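Local coordinates for protein amidohydrolase (Pseudomonas aeruginosa, PDB 2I5G) that is an amidohydrolase of peptidase family M19, probably a metal-dependent dipeptidase built on a TIM-barrel-type fold, at residues L67-R72 with I77-E82; H96-Q101 with R142-E147; E196-I201 with E233-I238; T211-F216 with G276-P281. The protein carries 2 engineered substitutions. All coordinates share one frame; numbering follows the deposited sequence.

Contact 1 of 4, residues L67-R72 with I77-E82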
loop_
_atom_site.group_PDB
_atom_site.type_symbol
_atom_site.label_atom_id
_atom_site.label_comp_id
_atom_site.label_asym_id
_atom_site.label_seq_id
_atom_site.Cartn_x
_atom_site.Cartn_y
_atom_site.Cartn_z
ATOM N N LEU A 67 2.696 -35.225 16.085
ATOM C CA LEU A 67 3.904 -34.861 15.351
ATOM C C LEU A 67 4.322 -33.418 15.590
ATOM O O LEU A 67 5.509 -33.119 15.703
ATOM C CB LEU A 67 3.684 -35.059 13.846
ATOM C CG LEU A 67 3.990 -36.431 13.230
ATOM C CD1 LEU A 67 3.588 -37.544 14.186
ATOM C CD2 LEU A 67 3.276 -36.551 11.881
ATOM N N VAL A 68 3.342 -32.522 15.666
ATOM C CA VAL A 68 3.626 -31.109 15.852
ATOM C C VAL A 68 2.726 -30.427 16.879
ATOM O O VAL A 68 1.642 -30.917 17.198
ATOM C CB VAL A 68 3.486 -30.353 14.510
ATOM C CG1 VAL A 68 4.462 -30.918 13.486
ATOM C CG2 VAL A 68 2.056 -30.476 13.994
ATOM N N ILE A 69 3.198 -29.288 17.384
ATOM C CA ILE A 69 2.476 -28.481 18.364
ATOM C C ILE A 69 2.767 -27.017 18.055
ATOM O O ILE A 69 3.833 -26.679 17.527
ATOM C CB ILE A 69 2.944 -28.754 19.811
ATOM C CG1 ILE A 69 4.410 -28.331 19.966
ATOM C CG2 ILE A 69 2.747 -30.213 20.160
ATOM C CD1 ILE A 69 4.982 -28.566 21.354
ATOM N N PRO A 70 1.826 -26.126 18.394
ATOM C CA PRO A 70 1.943 -24.683 18.165
ATOM C C PRO A 70 3.125 -24.105 18.918
ATOM O O PRO A 70 3.586 -24.692 19.888
ATOM C CB PRO A 70 0.625 -24.135 18.711
ATOM C CG PRO A 70 -0.309 -25.301 18.648
ATOM C CD PRO A 70 0.565 -26.440 19.084
ATOM N N VAL A 71 3.602 -22.950 18.474
ATOM C CA VAL A 71 4.714 -22.269 19.131
ATOM C C VAL A 71 4.391 -20.791 19.302
ATOM O O VAL A 71 4.277 -20.064 18.321
ATOM C CB VAL A 71 6.021 -22.387 18.317
ATOM C CG1 VAL A 71 7.058 -21.407 18.842
ATOM C CG2 VAL A 71 6.564 -23.795 18.425
ATOM N N ARG A 72 4.239 -20.351 20.549
ATOM C CA ARG A 72 3.941 -18.950 20.838
ATOM C C ARG A 72 5.018 -18.350 21.736
ATOM O O ARG A 72 5.299 -17.150 21.674
ATOM C CB ARG A 72 2.570 -18.826 21.510
ATOM C CG ARG A 72 1.398 -19.256 20.626
ATOM C CD ARG A 72 0.065 -19.081 21.344
ATOM N NE ARG A 72 -1.086 -19.368 20.485
ATOM C CZ ARG A 72 -2.044 -18.489 20.199
ATOM N NH1 ARG A 72 -1.993 -17.265 20.696
ATOM N NH2 ARG A 72 -3.058 -18.834 19.420
ATOM N N ILE A 77 9.124 -24.222 22.629
ATOM C CA ILE A 77 10.245 -24.830 21.936
ATOM C C ILE A 77 10.889 -25.899 22.804
ATOM O O ILE A 77 11.242 -26.968 22.324
ATOM C CB ILE A 77 11.275 -23.772 21.559
ATOM C CG1 ILE A 77 10.609 -22.746 20.645
ATOM C CG2 ILE A 77 12.458 -24.416 20.872
ATOM C CD1 ILE A 77 11.555 -21.762 20.023
ATOM N N ARG A 78 11.029 -25.604 24.090
ATOM C CA ARG A 78 11.609 -26.543 25.040
ATOM C C ARG A 78 10.656 -27.719 25.192
ATOM O O ARG A 78 11.082 -28.866 25.320
ATOM C CB ARG A 78 11.837 -25.853 26.393
ATOM C CG ARG A 78 11.924 -26.797 27.590
ATOM C CD ARG A 78 12.517 -26.108 28.821
ATOM N NE ARG A 78 11.909 -24.805 29.114
ATOM C CZ ARG A 78 10.695 -24.623 29.631
ATOM N NH1 ARG A 78 9.924 -25.663 29.928
ATOM N NH2 ARG A 78 10.254 -23.391 29.861
ATOM N N LYS A 79 9.361 -27.427 25.160
ATOM C CA LYS A 79 8.350 -28.466 25.288
ATOM C C LYS A 79 8.400 -29.414 24.091
ATOM O O LYS A 79 8.401 -30.635 24.251
ATOM C CB LYS A 79 6.961 -27.840 25.394
ATOM C CG LYS A 79 5.852 -28.866 25.501
ATOM C CD LYS A 79 4.464 -28.240 25.469
ATOM C CE LYS A 79 4.207 -27.360 26.685
ATOM N NZ LYS A 79 2.855 -26.728 26.633
ATOM N N ALA A 80 8.448 -28.846 22.892
ATOM C CA ALA A 80 8.491 -29.642 21.678
ATOM C C ALA A 80 9.686 -30.595 21.667
ATOM O O ALA A 80 9.568 -31.758 21.274
ATOM C CB ALA A 80 8.544 -28.729 20.467
ATOM N N LYS A 81 10.839 -30.104 22.096
ATOM C CA LYS A 81 12.035 -30.930 22.124
ATOM C C LYS A 81 11.874 -32.089 23.107
ATOM O O LYS A 81 12.053 -33.256 22.745
ATOM C CB LYS A 81 13.245 -30.076 22.516
ATOM C CG LYS A 81 14.526 -30.389 21.751
ATOM C CD LYS A 81 15.245 -31.580 22.308
ATOM C CE LYS A 81 16.548 -31.812 21.554
ATOM N NZ LYS A 81 16.313 -32.165 20.127
ATOM N N GLU A 82 11.511 -31.768 24.343
ATOM C CA GLU A 82 11.361 -32.793 25.367
ATOM C C GLU A 82 10.148 -33.684 25.181
ATOM O O GLU A 82 9.888 -34.558 26.002
ATOM C CB GLU A 82 11.322 -32.162 26.762
ATOM C CG GLU A 82 10.034 -31.457 27.119
ATOM C CD GLU A 82 10.057 -30.922 28.540
ATOM O OE1 GLU A 82 10.844 -29.988 28.817
ATOM O OE2 GLU A 82 9.294 -31.443 29.383
#
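I69 meets A80 and K79, and V71 meets I77, within a beta-alpha-beta unit in which strand 68-70 leads into helix 74-82 and the chain then returns as strand 86-92. Only four residues separate the two segments, so the contact shows how the helix folds back on the strand that precedes it. I69 stands opposite A80 with their CA atoms 7.0 Å apart, and no hydrogen bond links the segments.

The side chain of I69 carries most of the contact. From CB, which points toward the helix, CG2 branches off beside the backbone N, while CG1 lies between the backbone N and the carbonyl carbon (chi1 64°). CG1 thereby comes 4.2 Å from CB of A80. The chain then runs on extended, chi2 close to 180°, and places CD1 on the helix surface, 3.7 Å from both CA and CB of A80. With only a CB on A80, the methyl lies as near to its CA as to its CB. The same methyl lies 4.2 Å from CD of K79, so it touches the aliphatic part of the lysine and not its amino group.

Backbone hydrogen bonds to T86 and I88 tie I69 into the parallel sheet, which anchors the strand side of the contact. V71 also packs on L89 of strand 86-92, and I77 reaches T35 in a loop. One apolar pair completes the contact at the start of the helical segment: CG1 of V71 lies 4.2 Å from CG1 of I77.

Contact 2 of 4, residues H96-Q101 with R142-E147; sequences HAFEDQ and REIVAE
F98 and I144 have the nearest CA atoms across the two segments, 8.8 Å apart, where a 3-10 segment running into a type II' turn from F98 to Q101 faces helix 139-151. The turn is closed by the bond from Q101 N to F98 O, 3.0 Å, and E99 adopts the positive phi of 52° required at its second position. F98 has its ring beside the backbone N, anti to the carbonyl carbon (chi1 -60°), which carries it toward the helix. CG2 of I144 meets that ring obliquely, 4.1 Å from both CD2 and CE2 of F98, shared evenly between these neighbouring ring atoms. The other branch of I144 turns to the loop backbone, its CD1 4.4 Å from O of Q101. Y104, V105 and F108 of helix 103-110 also pack on F98, making its ring part of a larger apolar cluster. On the side facing the second subunit, O of D100 is hydrogen-bonded to OH of its Y268, and E143 forms a salt bridge with R270 of that subunit. The arrangement is that of a beta-alpha loop of a TIM-type barrel, leaving strand 86-92 and seated on a flanking helix beside the dimer interface.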
loop_
_atom_site.group_PDB
_atom_site.type_symbol
_atom_site.label_atom_id
_atom_site.label_comp_id
_atom_site.label_asym_id
_atom_site.label_seq_id
_atom_site.Cartn_x
_atom_site.Cartn_y
_atom_site.Cartn_z
ATOM N N HIS A 96 1.196 -6.923 4.684
ATOM C CA HIS A 96 -0.059 -6.628 4.007
ATOM C C HIS A 96 -1.284 -7.233 4.689
ATOM O O HIS A 96 -2.396 -6.707 4.563
ATOM C CB HIS A 96 0.006 -7.087 2.552
ATOM C CG HIS A 96 -1.185 -6.677 1.742
ATOM N ND1 HIS A 96 -1.558 -5.358 1.586
ATOM C CD2 HIS A 96 -2.104 -7.412 1.070
ATOM C CE1 HIS A 96 -2.657 -5.299 0.855
ATOM N NE2 HIS A 96 -3.009 -6.531 0.530
ATOM N N ALA A 97 -1.078 -8.332 5.413
ATOM C CA ALA A 97 -2.160 -9.003 6.130
ATOM C C ALA A 97 -2.794 -8.068 7.159
ATOM O O ALA A 97 -3.960 -8.242 7.526
ATOM C CB ALA A 97 -1.631 -10.239 6.816
ATOM N N PHE A 98 -2.025 -7.088 7.633
ATOM C CA PHE A 98 -2.530 -6.112 8.598
ATOM C C PHE A 98 -3.404 -5.091 7.879
ATOM O O PHE A 98 -4.103 -4.300 8.519
ATOM C CB PHE A 98 -1.394 -5.326 9.262
ATOM C CG PHE A 98 -0.418 -6.163 10.024
ATOM C CD1 PHE A 98 -0.851 -7.180 10.867
ATOM C CD2 PHE A 98 0.948 -5.885 9.947
ATOM C CE1 PHE A 98 0.062 -7.904 11.626
ATOM C CE2 PHE A 98 1.871 -6.601 10.699
ATOM C CZ PHE A 98 1.429 -7.610 11.540
ATOM N N GLU A 99 -3.353 -5.096 6.550
ATOM C CA GLU A 99 -4.111 -4.136 5.758
ATOM C C GLU A 99 -3.819 -2.714 6.270
ATOM O O GLU A 99 -2.652 -2.312 6.334
ATOM C CB GLU A 99 -5.607 -4.472 5.806
ATOM C CG GLU A 99 -5.937 -5.746 5.017
ATOM C CD GLU A 99 -7.430 -6.076 4.940
ATOM O OE1 GLU A 99 -7.771 -7.077 4.267
ATOM O OE2 GLU A 99 -8.254 -5.349 5.544
ATOM N N ASP A 100 -4.844 -1.950 6.638
ATOM C CA ASP A 100 -4.607 -0.592 7.128
ATOM C C ASP A 100 -4.967 -0.447 8.597
ATOM O O ASP A 100 -5.143 0.657 9.104
ATOM C CB ASP A 100 -5.405 0.420 6.314
ATOM C CG ASP A 100 -6.893 0.200 6.419
ATOM O OD1 ASP A 100 -7.656 1.105 6.018
ATOM O OD2 ASP A 100 -7.298 -0.883 6.894
ATOM N N GLN A 101 -5.063 -1.571 9.286
ATOM C CA GLN A 101 -5.407 -1.552 10.693
ATOM C C GLN A 101 -4.202 -1.887 11.550
ATOM O O GLN A 101 -3.566 -2.916 11.347
ATOM C CB GLN A 101 -6.523 -2.559 10.950
ATOM C CG GLN A 101 -7.711 -2.356 10.043
ATOM C CD GLN A 101 -8.274 -0.963 10.164
ATOM O OE1 GLN A 101 -8.683 -0.537 11.246
ATOM N NE2 GLN A 101 -8.295 -0.237 9.058
ATOM N N ARG A 142 5.918 3.159 10.398
ATOM C CA ARG A 142 6.552 3.414 11.685
ATOM C C ARG A 142 5.578 3.102 12.814
ATOM O O ARG A 142 5.988 2.765 13.925
ATOM C CB ARG A 142 7.002 4.871 11.787
ATOM C CG ARG A 142 7.911 5.322 10.666
ATOM C CD ARG A 142 8.365 6.750 10.899
ATOM N NE ARG A 142 9.367 6.829 11.959
ATOM C CZ ARG A 142 10.658 6.556 11.787
ATOM N NH1 ARG A 142 11.113 6.188 10.595
ATOM N NH2 ARG A 142 11.499 6.653 12.809
ATOM N N GLU A 143 4.284 3.228 12.533
ATOM C CA GLU A 143 3.282 2.932 13.543
ATOM C C GLU A 143 3.171 1.421 13.658
ATOM O O GLU A 143 2.965 0.884 14.747
ATOM C CB GLU A 143 1.926 3.534 13.168
ATOM C CG GLU A 143 1.941 5.048 13.031
ATOM C CD GLU A 143 0.546 5.660 13.042
ATOM O OE1 GLU A 143 -0.098 5.654 14.113
ATOM O OE2 GLU A 143 0.099 6.145 11.977
ATOM N N ILE A 144 3.316 0.732 12.530
ATOM C CA ILE A 144 3.244 -0.719 12.549
ATOM C C ILE A 144 4.443 -1.300 13.289
ATOM O O ILE A 144 4.295 -2.235 14.063
ATOM C CB ILE A 144 3.176 -1.309 11.122
ATOM C CG1 ILE A 144 1.828 -0.979 10.487
ATOM C CG2 ILE A 144 3.324 -2.822 11.175
ATOM C CD1 ILE A 144 0.636 -1.635 11.187
ATOM N N VAL A 145 5.627 -0.744 13.066
ATOM C CA VAL A 145 6.814 -1.246 13.750
ATOM C C VAL A 145 6.621 -1.095 15.248
ATOM O O VAL A 145 6.841 -2.035 16.011
ATOM C CB VAL A 145 8.085 -0.475 13.347
ATOM C CG1 VAL A 145 9.266 -0.935 14.204
ATOM C CG2 VAL A 145 8.389 -0.706 11.875
ATOM N N ALA A 146 6.202 0.100 15.655
ATOM C CA ALA A 146 5.957 0.403 17.059
ATOM C C ALA A 146 5.024 -0.616 17.718
ATOM O O ALA A 146 5.391 -1.224 18.723
ATOM C CB ALA A 146 5.373 1.804 17.189
ATOM N N GLU A 147 3.825 -0.805 17.161
ATOM C CA GLU A 147 2.877 -1.764 17.728
ATOM C C GLU A 147 3.462 -3.175 17.777
ATOM O O GLU A 147 3.231 -3.908 18.737
ATOM C CB GLU A 147 1.564 -1.788 16.937
ATOM C CG GLU A 147 0.529 -2.771 17.508
ATOM C CD GLU A 147 -0.052 -2.322 18.853
ATOM O OE1 GLU A 147 0.671 -1.668 19.636
ATOM O OE2 GLU A 147 -1.228 -2.635 19.138
#

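Contact 3 of 4, residues E196-I201 with E233-I238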
loop_
_atom_site.group_PDB
_atom_site.type_symbol
_atom_site.label_atom_id
_atom_site.label_comp_id
_atom_site.label_asym_id
_atom_site.label_seq_id
_atom_site.Cartn_x
_atom_site.Cartn_y
_atom_site.Cartn_z
ATOM N N GLU A 196 28.240 -4.534 4.046
ATOM C CA GLU A 196 27.896 -3.361 4.838
ATOM C C GLU A 196 26.547 -3.570 5.513
ATOM O O GLU A 196 26.365 -3.218 6.680
ATOM C CB GLU A 196 27.866 -2.106 3.952
ATOM C CG GLU A 196 27.304 -2.334 2.546
ATOM C CD GLU A 196 28.358 -2.785 1.532
ATOM O OE1 GLU A 196 29.126 -1.932 1.041
ATOM O OE2 GLU A 196 28.423 -3.992 1.225
ATOM N N GLU A 197 25.608 -4.162 4.780
ATOM C CA GLU A 197 24.272 -4.418 5.310
ATOM C C GLU A 197 24.287 -5.441 6.436
ATOM O O GLU A 197 23.656 -5.247 7.479
ATOM C CB GLU A 197 23.351 -4.919 4.205
ATOM C CG GLU A 197 22.908 -3.856 3.241
ATOM C CD GLU A 197 21.919 -4.388 2.226
ATOM O OE1 GLU A 197 22.344 -5.108 1.297
ATOM O OE2 GLU A 197 20.711 -4.093 2.369
ATOM N N LEU A 198 24.996 -6.542 6.209
ATOM C CA LEU A 198 25.094 -7.598 7.198
ATOM C C LEU A 198 25.771 -7.097 8.463
ATOM O O LEU A 198 25.433 -7.517 9.566
ATOM C CB LEU A 198 25.884 -8.768 6.625
ATOM C CG LEU A 198 25.260 -9.492 5.431
ATOM C CD1 LEU A 198 26.267 -10.477 4.892
ATOM C CD2 LEU A 198 23.969 -10.211 5.848
ATOM N N LYS A 199 26.733 -6.197 8.305
ATOM C CA LYS A 199 27.457 -5.666 9.452
ATOM C C LYS A 199 26.596 -4.671 10.202
ATOM O O LYS A 199 26.650 -4.591 11.433
ATOM C CB LYS A 199 28.760 -5.001 8.993
ATOM C CG LYS A 199 29.513 -4.273 10.100
ATOM C CD LYS A 199 30.873 -3.762 9.620
ATOM C CE LYS A 199 31.359 -2.573 10.446
ATOM N NZ LYS A 199 31.475 -2.872 11.896
ATOM N N PHE A 200 25.787 -3.932 9.451
ATOM C CA PHE A 200 24.903 -2.925 10.026
ATOM C C PHE A 200 23.778 -3.533 10.869
ATOM O O PHE A 200 23.406 -2.976 11.902
ATOM C CB PHE A 200 24.292 -2.070 8.908
ATOM C CG PHE A 200 23.503 -0.882 9.402
ATOM C CD1 PHE A 200 24.127 0.338 9.626
ATOM C CD2 PHE A 200 22.134 -0.989 9.645
ATOM C CE1 PHE A 200 23.399 1.438 10.086
ATOM C CE2 PHE A 200 21.399 0.103 10.106
ATOM C CZ PHE A 200 22.033 1.321 10.327
ATOM N N ILE A 201 23.229 -4.667 10.441
ATOM C CA ILE A 201 22.139 -5.263 11.206
ATOM C C ILE A 201 22.649 -5.980 12.445
ATOM O O ILE A 201 21.947 -6.066 13.448
ATOM C CB ILE A 201 21.293 -6.250 10.366
ATOM C CG1 ILE A 201 20.067 -6.676 11.173
ATOM C CG2 ILE A 201 22.127 -7.468 9.973
ATOM C CD1 ILE A 201 19.167 -7.671 10.461
ATOM N N GLU A 233 29.498 -19.491 6.737
ATOM C CA GLU A 233 30.737 -19.086 7.383
ATOM C C GLU A 233 31.105 -17.662 6.957
ATOM O O GLU A 233 31.656 -16.896 7.749
ATOM C CB GLU A 233 31.843 -20.083 7.034
ATOM C CG GLU A 233 31.482 -21.504 7.460
ATOM C CD GLU A 233 32.410 -22.578 6.894
ATOM O OE1 GLU A 233 32.725 -22.533 5.685
ATOM O OE2 GLU A 233 32.806 -23.483 7.662
ATOM N N TYR A 234 30.779 -17.310 5.715
ATOM C CA TYR A 234 31.058 -15.976 5.195
ATOM C C TYR A 234 30.275 -14.976 6.032
ATOM O O TYR A 234 30.808 -13.953 6.453
ATOM C CB TYR A 234 30.611 -15.868 3.731
ATOM C CG TYR A 234 30.822 -14.510 3.086
ATOM C CD1 TYR A 234 32.017 -14.190 2.448
ATOM C CD2 TYR A 234 29.820 -13.543 3.114
ATOM C CE1 TYR A 234 32.211 -12.934 1.847
ATOM C CE2 TYR A 234 30.001 -12.289 2.519
ATOM C CZ TYR A 234 31.199 -11.989 1.886
ATOM O OH TYR A 234 31.366 -10.752 1.286
ATOM N N VAL A 235 29.004 -15.286 6.278
ATOM C CA VAL A 235 28.133 -14.407 7.052
ATOM C C VAL A 235 28.566 -14.325 8.501
ATOM O O VAL A 235 28.568 -13.248 9.092
ATOM C CB VAL A 235 26.642 -14.878 6.999
ATOM C CG1 VAL A 235 25.795 -14.067 7.976
ATOM C CG2 VAL A 235 26.092 -14.715 5.592
HETATM N N MSE A 236 28.927 -15.462 9.080
HETATM C CA MSE A 236 29.355 -15.472 10.468
HETATM C C MSE A 236 30.648 -14.684 10.633
HETATM O O MSE A 236 30.978 -14.238 11.731
HETATM C CB MSE A 236 29.556 -16.904 10.958
HETATM C CG MSE A 236 29.901 -16.979 12.432
HETATM SE SE MSE A 236 29.949 -18.778 13.114
HETATM C CE MSE A 236 31.761 -19.217 12.592
ATOM N N ASN A 237 31.378 -14.512 9.536
ATOM C CA ASN A 237 32.627 -13.761 9.571
ATOM C C ASN A 237 32.369 -12.267 9.781
ATOM O O ASN A 237 33.246 -11.540 10.251
ATOM C CB ASN A 237 33.402 -13.976 8.270
ATOM C CG ASN A 237 34.601 -13.045 8.139
ATOM O OD1 ASN A 237 35.502 -13.046 8.978
ATOM N ND2 ASN A 237 34.614 -12.245 7.077
ATOM N N ILE A 238 31.165 -11.815 9.433
ATOM C CA ILE A 238 30.786 -10.407 9.578
ATOM C C ILE A 238 29.859 -10.210 10.771
ATOM O O ILE A 238 30.065 -9.328 11.605
ATOM C CB ILE A 238 30.045 -9.906 8.316
ATOM C CG1 ILE A 238 30.940 -10.075 7.090
ATOM C CG2 ILE A 238 29.636 -8.448 8.481
ATOM C CD1 ILE A 238 30.217 -9.853 5.786
#
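Two helices of the alternating beta-alpha architecture, 195-203 and 225-239, meet here through L198 and K199 on one and V235 and I238 on the other. Their local axes approach to 9.7 Å and cross at -54°, with no hydrogen bond between the segments. L198 and I238 carry the contact; I238 reaches across with two branches. Its chi1 of -59° sets CG1 beside the backbone N and leaves CG2 anti to it, resting on the base of K199, 3.6 Å from CB of that residue. CD1 of I238 meets CD1 of L198 at 4.1 Å, the two side chains crossing at about a right angle. L198 is shared between two partners one helical turn apart: the same CD1 lies 4.3 Å from CG2 of V235. K199 contributes only its aliphatic start, because its amino end leads away from the helix 233-238 and forms a salt bridge with D203. Beside this apolar seam Y234 OH bonds to D195, just ahead of the segment 196-201, adding a polar tie between the two helices. Strand 207-210 follows helix 195-203 in the chain and lies beneath both helices, with I201 packing on V208, V235 on V208 and V210, and F200 turned to the neighbouring helix 162-171.

Contact 4 of 4, residues T211-F216 with G276-P281; sequences TMFAPF and GKIVNP
M212 meets P281, F213 meets I278 and A214 lies against the V279 backbone, where a loop ending in a 3-10 turn (214-216) faces an irregular loop. The apolar contacts form two patches. CB of M212, a selenomethionine, lies 4.2 Å from CD of P281, and the proline ring also rests against the main chain, with CD 3.4 Å from O of M212. In the other patch CZ of F213 meets CD1 of I278 at 3.6 Å, the side chains meeting at a slant. CG of F213 is anti to the backbone N (chi1 -155°), which brings the far end of the ring to I278 although its CB points the other way. CD2 of F213 also sits 3.6 Å above one face of the F216 ring, and F275 meets F213 edge-to-face.

The polar link runs through a single water. A214 N donates to it at 2.7 Å, and it donates in turn to OD1 of N280 at 2.8 Å, consistent with the modelled orientation of the N280 amide, whose ND2 is bonded elsewhere. Between these two segments, then, the polar link is indirect, through one water, and the rest is mainly apolar contact.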
loop_
_atom_site.group_PDB
_atom_site.type_symbol
_atom_site.label_atom_id
_atom_site.label_comp_id
_atom_site.label_asym_id
_atom_site.label_seq_id
_atom_site.Cartn_x
_atom_site.Cartn_y
_atom_site.Cartn_z
ATOM N N THR A 211 20.088 -18.547 4.220
ATOM C CA THR A 211 19.252 -19.436 3.420
ATOM C C THR A 211 20.071 -20.230 2.402
ATOM O O THR A 211 21.275 -20.016 2.258
ATOM C CB THR A 211 18.167 -18.641 2.664
ATOM O OG1 THR A 211 17.232 -19.554 2.078
ATOM C CG2 THR A 211 18.795 -17.786 1.562
HETATM N N MSE A 212 19.403 -21.134 1.689
HETATM C CA MSE A 212 20.060 -21.979 0.693
HETATM C C MSE A 212 19.337 -22.023 -0.655
HETATM O O MSE A 212 19.535 -22.950 -1.439
HETATM C CB MSE A 212 20.183 -23.401 1.233
HETATM C CG MSE A 212 18.852 -23.995 1.652
HETATM SE SE MSE A 212 18.943 -25.874 2.062
HETATM C CE MSE A 212 19.153 -25.760 3.971
ATOM N N PHE A 213 18.512 -21.021 -0.933
ATOM C CA PHE A 213 17.777 -20.998 -2.191
ATOM C C PHE A 213 18.703 -20.950 -3.402
ATOM O O PHE A 213 19.445 -19.986 -3.593
ATOM C CB PHE A 213 16.825 -19.811 -2.228
ATOM C CG PHE A 213 15.657 -20.022 -3.128
ATOM C CD1 PHE A 213 14.741 -21.033 -2.860
ATOM C CD2 PHE A 213 15.471 -19.223 -4.248
ATOM C CE1 PHE A 213 13.654 -21.249 -3.700
ATOM C CE2 PHE A 213 14.388 -19.429 -5.095
ATOM C CZ PHE A 213 13.476 -20.442 -4.823
ATOM N N ALA A 214 18.635 -21.994 -4.223
ATOM C CA ALA A 214 19.470 -22.128 -5.416
ATOM C C ALA A 214 19.749 -20.823 -6.162
ATOM O O ALA A 214 20.903 -20.402 -6.281
ATOM C CB ALA A 214 18.850 -23.152 -6.366
ATOM N N PRO A 215 18.696 -20.164 -6.671
ATOM C CA PRO A 215 18.827 -18.904 -7.411
ATOM C C PRO A 215 19.812 -17.893 -6.824
ATOM O O PRO A 215 20.528 -17.213 -7.569
ATOM C CB PRO A 215 17.399 -18.366 -7.412
ATOM C CG PRO A 215 16.588 -19.609 -7.493
ATOM C CD PRO A 215 17.274 -20.511 -6.491
ATOM N N PHE A 216 19.853 -17.802 -5.494
ATOM C CA PHE A 216 20.722 -16.838 -4.813
ATOM C C PHE A 216 22.110 -17.347 -4.403
ATOM O O PHE A 216 22.854 -16.642 -3.734
ATOM C CB PHE A 216 20.005 -16.277 -3.571
ATOM C CG PHE A 216 18.527 -16.007 -3.774
ATOM C CD1 PHE A 216 18.037 -15.552 -5.000
ATOM C CD2 PHE A 216 17.627 -16.202 -2.731
ATOM C CE1 PHE A 216 16.677 -15.301 -5.180
ATOM C CE2 PHE A 216 16.264 -15.952 -2.907
ATOM C CZ PHE A 216 15.791 -15.501 -4.137
ATOM N N GLY A 276 13.998 -19.856 -12.162
ATOM C CA GLY A 276 14.531 -20.914 -12.992
ATOM C C GLY A 276 14.295 -22.220 -12.252
ATOM O O GLY A 276 13.448 -22.287 -11.363
ATOM N N LYS A 277 15.044 -23.257 -12.612
ATOM C CA LYS A 277 14.920 -24.562 -11.976
ATOM C C LYS A 277 15.141 -24.452 -10.467
ATOM O O LYS A 277 16.038 -23.740 -10.015
ATOM C CB LYS A 277 15.951 -25.523 -12.573
ATOM C CG LYS A 277 15.865 -25.649 -14.087
ATOM C CD LYS A 277 17.243 -25.531 -14.763
ATOM C CE LYS A 277 17.782 -24.089 -14.783
ATOM N NZ LYS A 277 18.160 -23.553 -13.443
ATOM N N ILE A 278 14.324 -25.159 -9.693
ATOM C CA ILE A 278 14.448 -25.140 -8.240
ATOM C C ILE A 278 15.154 -26.410 -7.773
ATOM O O ILE A 278 14.548 -27.471 -7.648
ATOM C CB ILE A 278 13.060 -25.044 -7.542
ATOM C CG1 ILE A 278 12.300 -23.807 -8.031
ATOM C CG2 ILE A 278 13.243 -24.959 -6.031
ATOM C CD1 ILE A 278 13.000 -22.486 -7.725
ATOM N N VAL A 279 16.447 -26.293 -7.517
ATOM C CA VAL A 279 17.234 -27.427 -7.074
ATOM C C VAL A 279 17.997 -27.055 -5.814
ATOM O O VAL A 279 18.906 -26.223 -5.856
ATOM C CB VAL A 279 18.235 -27.832 -8.160
ATOM C CG1 VAL A 279 18.981 -29.085 -7.739
ATOM C CG2 VAL A 279 17.502 -28.046 -9.481
ATOM N N ASN A 280 17.633 -27.660 -4.690
ATOM C CA ASN A 280 18.316 -27.362 -3.437
ATOM C C ASN A 280 19.715 -27.963 -3.468
ATOM O O ASN A 280 19.976 -28.916 -4.207
ATOM C CB ASN A 280 17.534 -27.929 -2.250
ATOM C CG ASN A 280 16.094 -27.451 -2.217
ATOM O OD1 ASN A 280 15.804 -26.291 -2.524
ATOM N ND2 ASN A 280 15.184 -28.340 -1.833
ATOM N N PRO A 281 20.643 -27.407 -2.673
ATOM C CA PRO A 281 22.009 -27.931 -2.651
ATOM C C PRO A 281 22.018 -29.425 -2.378
ATOM O O PRO A 281 21.226 -29.918 -1.582
ATOM C CB PRO A 281 22.659 -27.130 -1.533
ATOM C CG PRO A 281 21.984 -25.811 -1.650
ATOM C CD PRO A 281 20.533 -26.214 -1.819
HETATM O O HOH W 1 17.176 -24.277 -3.828
#

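Overall arrangement
The four contacts lie at separate places around one TIM-barrel-type domain and none touches another. Contact 1 comes first along the chain and includes strand 68-70, which pairs with strand 86-92; contact 2 begins in the loop that follows 86-92, and their centres are 28 Å apart. Contacts 3 and 4 lie around strand 207-210 of the three-stranded sheet, which links helix 195-203 to loop 211-216; their segments alternate in sequence, and their centres are 21 Å apart with nearest atoms about 7 Å. Contacts 2 and 4 lie on opposite sides of the chain's centre, 31 Å apart. Contact 2 alone places its loop and helix at the subunit interface, while the other three join parts within one chain.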